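Local atomic coordinates of glucan-binding protein C, GbpC (Streptococcus mutans UA159, PDB entry 5UQZ), a protein that probably binds glucan at the streptococcal cell surface and is thought to mediate both sucrose-dependent and sucrose-independent adherence, this fragment holding its calcium-bearing beta-supersandwich domain. Residues G63-E77 with I132-N145. Residues are numbered along the deposited sequence; the frame is centred on the assembly and turned at random. Where two conformers were deposited one is given.
Sequences GLVFINEPEAKLSIE and ISVTYDNIVNSKYN
E69 reaches across to 139-142 with both carboxylate oxygens, in the loops that separate the two antiparallel ladders the segments build together. OE1 takes the backbone N of V140 at 2.8 Å, an almost straight bond (174° at the hydrogen) although the donor lies 27° out of the carboxylate plane. OE2 receives two donors: N141 N on its syn lone pair and, on the anti one, S142 OG at 2.6 Å. With chi2 at -63° the E69 chain bends back, which brings the carboxylate against I139 CG2, 3.4 Å from OE2. A water joins OE1 to E71 N and N138 O, while N141 ND2 reaches N68 O at 2.9 Å, with that oxygen in its amide plane.

The two ladders, 64-65 with 143-144 and 73-77 with 132-137, differ in register by two residues, evidence that they are separate; the bonds of E69, N141 and the water are the evidence for how the loops between them are joined. On the buried face of the longer ladder, L74 CD2 sits 3.2 Å from Y136 CE2, obliquely to the ring, and 3.6 Å from V134 CG1. V134 CG1 in turn lies over one face of the Y136 ring, and L172 of strand 167-172 packs on V134 and Y136 from the facing sheet.

The other face, carrying K73, S75, T135 and D137, is looser and wetter. There K73 NZ meets the syn lone pair of D137 OD1 at 2.8 Å in a salt bridge; the chain's bend at its last torsion turns NZ toward D137, and a water spans from NZ, weakly, to D137 OD2. Three protein donors and a water on a buried carboxylate would probably stabilise E69 as the anion, and the carboxylate pins the 140-142 loop to its own through hydrogen bonds where strand pairing stops.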
# COMPACT_ATOMS: atom_id res chain seq x y z
N GLY A 63 -10.03 -18.66 -0.82
CA GLY A 63 -11.44 -18.75 -0.53
C GLY A 63 -12.02 -17.48 0.04
O GLY A 63 -13.23 -17.43 0.31
N LEU A 64 -11.19 -16.46 0.27
CA LEU A 64 -11.65 -15.22 0.88
C LEU A 64 -11.95 -14.22 -0.24
O LEU A 64 -11.10 -13.99 -1.11
CB LEU A 64 -10.57 -14.64 1.78
CG LEU A 64 -10.97 -13.30 2.46
CD1 LEU A 64 -12.06 -13.50 3.49
CD2 LEU A 64 -9.72 -12.71 3.15
N VAL A 65 -13.13 -13.61 -0.19
CA VAL A 65 -13.47 -12.45 -1.01
C VAL A 65 -13.74 -11.32 -0.03
O VAL A 65 -14.74 -11.36 0.70
CB VAL A 65 -14.68 -12.74 -1.92
CG1 VAL A 65 -14.99 -11.51 -2.75
CG2 VAL A 65 -14.42 -13.98 -2.79
N PHE A 66 -12.85 -10.35 0.03
CA PHE A 66 -12.91 -9.28 1.02
C PHE A 66 -12.15 -8.12 0.41
O PHE A 66 -10.97 -7.87 0.69
CB PHE A 66 -12.27 -9.77 2.31
CG PHE A 66 -12.27 -8.73 3.43
CD1 PHE A 66 -13.46 -8.16 3.89
CD2 PHE A 66 -11.10 -8.35 4.03
CE1 PHE A 66 -13.43 -7.22 4.92
CE2 PHE A 66 -11.08 -7.43 5.06
CZ PHE A 66 -12.25 -6.89 5.51
N ILE A 67 -12.82 -7.41 -0.49
CA ILE A 67 -12.14 -6.42 -1.31
C ILE A 67 -12.80 -5.08 -1.36
O ILE A 67 -12.13 -4.07 -1.58
CB ILE A 67 -11.84 -6.93 -2.71
CG1 ILE A 67 -11.07 -5.89 -3.52
CG2 ILE A 67 -13.01 -7.30 -3.34
CD1 ILE A 67 -9.86 -5.28 -2.67
N ASN A 68 -14.10 -5.03 -1.20
CA ASN A 68 -14.81 -3.76 -1.41
C ASN A 68 -16.01 -3.75 -0.48
O ASN A 68 -16.90 -4.55 -0.71
CB ASN A 68 -15.25 -3.78 -2.92
CG ASN A 68 -16.23 -2.69 -3.33
OD1 ASN A 68 -16.00 -1.51 -3.11
ND2 ASN A 68 -17.31 -3.11 -4.04
N GLU A 69 -16.05 -2.87 0.53
CA GLU A 69 -17.19 -2.81 1.44
C GLU A 69 -17.55 -1.36 1.66
O GLU A 69 -17.37 -0.79 2.75
CB GLU A 69 -16.89 -3.54 2.76
CG GLU A 69 -16.84 -5.07 2.56
CD GLU A 69 -18.19 -5.66 2.10
OE1 GLU A 69 -19.24 -4.99 2.16
OE2 GLU A 69 -18.20 -6.85 1.68
N PRO A 70 -18.10 -0.71 0.63
CA PRO A 70 -18.29 0.74 0.69
C PRO A 70 -19.49 1.16 1.52
O PRO A 70 -19.68 2.35 1.75
CB PRO A 70 -18.49 1.13 -0.80
CG PRO A 70 -19.11 -0.09 -1.39
CD PRO A 70 -18.48 -1.28 -0.67
N GLU A 71 -20.30 0.22 2.00
CA GLU A 71 -21.46 0.51 2.83
C GLU A 71 -21.19 0.26 4.30
O GLU A 71 -22.11 0.42 5.10
CB GLU A 71 -22.69 -0.34 2.41
CG GLU A 71 -23.00 -0.22 0.94
CD GLU A 71 -24.15 -1.10 0.49
OE1 GLU A 71 -25.09 -1.38 1.27
OE2 GLU A 71 -24.15 -1.50 -0.69
N ALA A 72 -20.00 -0.20 4.65
CA ALA A 72 -19.78 -0.66 6.02
C ALA A 72 -19.85 0.51 7.00
O ALA A 72 -19.53 1.66 6.66
CB ALA A 72 -18.43 -1.35 6.12
N LYS A 73 -20.25 0.21 8.23
CA LYS A 73 -20.28 1.19 9.30
C LYS A 73 -19.51 0.64 10.50
O LYS A 73 -19.33 -0.57 10.64
CB LYS A 73 -21.72 1.56 9.65
CG LYS A 73 -22.47 0.45 10.27
CD LYS A 73 -23.82 0.99 10.79
CE LYS A 73 -24.72 -0.11 11.27
NZ LYS A 73 -24.20 -0.69 12.54
N LEU A 74 -19.11 1.57 11.37
CA LEU A 74 -18.15 1.31 12.43
C LEU A 74 -18.74 1.46 13.82
O LEU A 74 -19.49 2.39 14.08
CB LEU A 74 -17.20 2.56 12.47
CG LEU A 74 -16.29 2.71 11.28
CD1 LEU A 74 -15.67 4.09 11.20
CD2 LEU A 74 -15.22 1.61 11.20
N SER A 75 -18.26 0.63 14.75
CA SER A 75 -18.47 0.77 16.18
C SER A 75 -17.10 0.60 16.82
O SER A 75 -16.41 -0.38 16.54
CB SER A 75 -19.41 -0.34 16.69
OG SER A 75 -19.65 -0.22 18.08
N ILE A 76 -16.70 1.58 17.64
CA ILE A 76 -15.32 1.66 18.09
C ILE A 76 -15.30 1.62 19.61
O ILE A 76 -16.02 2.39 20.25
CB ILE A 76 -14.65 2.95 17.57
CG1 ILE A 76 -14.71 3.06 16.05
CG2 ILE A 76 -13.22 3.07 18.07
CD1 ILE A 76 -14.41 4.49 15.53
N GLU A 77 -14.44 0.78 20.16
CA GLU A 77 -14.22 0.70 21.59
C GLU A 77 -12.75 0.94 21.89
O GLU A 77 -11.87 0.48 21.16
CB GLU A 77 -14.62 -0.68 22.12
CG GLU A 77 -14.62 -0.76 23.65
CD GLU A 77 -14.99 -2.13 24.21
OE1 GLU A 77 -15.24 -3.09 23.43
OE2 GLU A 77 -15.05 -2.26 25.46
N ILE A 132 -7.49 -1.01 20.85
CA ILE A 132 -8.81 -0.60 20.45
C ILE A 132 -9.45 -1.73 19.65
O ILE A 132 -8.77 -2.59 19.09
CB ILE A 132 -8.79 0.71 19.67
CG1 ILE A 132 -8.27 0.53 18.27
CG2 ILE A 132 -8.00 1.76 20.46
CD1 ILE A 132 -8.37 1.75 17.36
N SER A 133 -10.78 -1.74 19.63
CA SER A 133 -11.52 -2.76 18.92
C SER A 133 -12.55 -2.10 18.02
O SER A 133 -13.39 -1.35 18.51
CB SER A 133 -12.14 -3.69 19.97
OG SER A 133 -12.76 -4.78 19.39
N VAL A 134 -12.49 -2.42 16.75
CA VAL A 134 -13.39 -1.80 15.78
C VAL A 134 -14.26 -2.88 15.16
O VAL A 134 -13.74 -3.86 14.61
CB VAL A 134 -12.61 -1.07 14.68
CG1 VAL A 134 -13.56 -0.38 13.71
CG2 VAL A 134 -11.61 -0.08 15.28
N THR A 135 -15.58 -2.72 15.27
CA THR A 135 -16.52 -3.67 14.66
C THR A 135 -17.15 -3.01 13.46
O THR A 135 -17.70 -1.91 13.57
CB THR A 135 -17.59 -4.07 15.69
OG1 THR A 135 -16.92 -4.71 16.82
CG2 THR A 135 -18.56 -5.05 15.11
N TYR A 136 -17.07 -3.71 12.33
CA TYR A 136 -17.59 -3.20 11.07
C TYR A 136 -18.78 -4.06 10.67
O TYR A 136 -18.69 -5.32 10.63
CB TYR A 136 -16.54 -3.32 9.97
CG TYR A 136 -15.20 -2.66 10.23
CD1 TYR A 136 -14.22 -3.29 11.00
CD2 TYR A 136 -14.89 -1.39 9.67
CE1 TYR A 136 -12.97 -2.72 11.19
CE2 TYR A 136 -13.63 -0.85 9.82
CZ TYR A 136 -12.67 -1.52 10.57
OH TYR A 136 -11.41 -1.02 10.72
N ASP A 137 -19.90 -3.44 10.37
CA ASP A 137 -21.02 -4.21 9.86
C ASP A 137 -21.65 -3.50 8.68
O ASP A 137 -21.11 -2.51 8.20
CB ASP A 137 -21.92 -4.81 10.91
CG ASP A 137 -22.57 -3.78 11.72
OD1 ASP A 137 -22.42 -2.61 11.44
OD2 ASP A 137 -23.33 -4.12 12.63
N ASN A 138 -22.77 -4.04 8.19
CA ASN A 138 -23.26 -3.75 6.83
C ASN A 138 -22.22 -4.19 5.78
O ASN A 138 -21.69 -3.40 5.00
CB ASN A 138 -23.70 -2.29 6.62
CG ASN A 138 -24.74 -2.20 5.53
OD1 ASN A 138 -25.16 -3.18 4.97
ND2 ASN A 138 -25.32 -1.03 5.37
N ILE A 139 -21.93 -5.51 5.82
CA ILE A 139 -20.96 -6.17 4.94
C ILE A 139 -21.78 -6.87 3.88
O ILE A 139 -22.63 -7.74 4.19
CB ILE A 139 -20.11 -7.18 5.73
CG1 ILE A 139 -19.48 -6.54 6.98
CG2 ILE A 139 -19.05 -7.77 4.81
CD1 ILE A 139 -18.67 -5.30 6.75
N VAL A 140 -21.56 -6.46 2.61
CA VAL A 140 -22.49 -6.83 1.55
C VAL A 140 -21.87 -7.65 0.44
O VAL A 140 -22.63 -8.31 -0.29
CB VAL A 140 -23.20 -5.59 0.95
CG1 VAL A 140 -23.86 -4.79 2.03
CG2 VAL A 140 -22.29 -4.73 0.08
N ASN A 141 -20.53 -7.66 0.30
CA ASN A 141 -19.86 -8.24 -0.87
C ASN A 141 -18.91 -9.36 -0.51
O ASN A 141 -18.20 -9.80 -1.42
CB ASN A 141 -19.02 -7.17 -1.58
CG ASN A 141 -19.87 -6.09 -2.19
OD1 ASN A 141 -20.92 -6.38 -2.75
ND2 ASN A 141 -19.43 -4.83 -2.06
N SER A 142 -18.78 -9.74 0.75
CA SER A 142 -17.65 -10.54 1.18
C SER A 142 -18.07 -11.93 1.65
O SER A 142 -19.18 -12.12 2.18
CB SER A 142 -16.88 -9.80 2.29
OG SER A 142 -16.32 -8.61 1.76
N LYS A 143 -17.15 -12.90 1.50
CA LYS A 143 -17.43 -14.26 1.93
C LYS A 143 -16.10 -14.95 2.20
O LYS A 143 -15.04 -14.51 1.72
CB LYS A 143 -18.21 -15.04 0.87
CG LYS A 143 -17.49 -15.27 -0.40
CD LYS A 143 -18.27 -16.19 -1.35
CE LYS A 143 -17.45 -16.42 -2.64
NZ LYS A 143 -17.95 -17.60 -3.42
N TYR A 144 -16.18 -16.06 2.92
CA TYR A 144 -15.01 -16.94 3.11
C TYR A 144 -15.48 -18.37 2.92
O TYR A 144 -16.35 -18.82 3.67
CB TYR A 144 -14.41 -16.76 4.51
CG TYR A 144 -13.33 -17.77 4.75
CD1 TYR A 144 -12.05 -17.60 4.22
CD2 TYR A 144 -13.60 -18.92 5.48
CE1 TYR A 144 -11.05 -18.57 4.39
CE2 TYR A 144 -12.59 -19.89 5.69
CZ TYR A 144 -11.30 -19.71 5.14
OH TYR A 144 -10.28 -20.62 5.33
N ASN A 145 -14.89 -19.07 1.97
CA ASN A 145 -15.29 -20.46 1.68
C ASN A 145 -16.81 -20.60 1.63
O ASN A 145 -17.42 -21.50 2.23
CB ASN A 145 -14.64 -21.43 2.69
CG ASN A 145 -13.17 -21.71 2.35
OD1 ASN A 145 -12.69 -21.36 1.27
ND2 ASN A 145 -12.46 -22.33 3.28
O HOH W 1 -15.54 -7.85 -0.94
O HOH W 2 -20.31 -2.59 2.62
O HOH W 3 -27.08 -0.48 3.02
O HOH W 4 -24.41 -2.51 14.69
O HOH W 5 -15.54 -4.38 21.01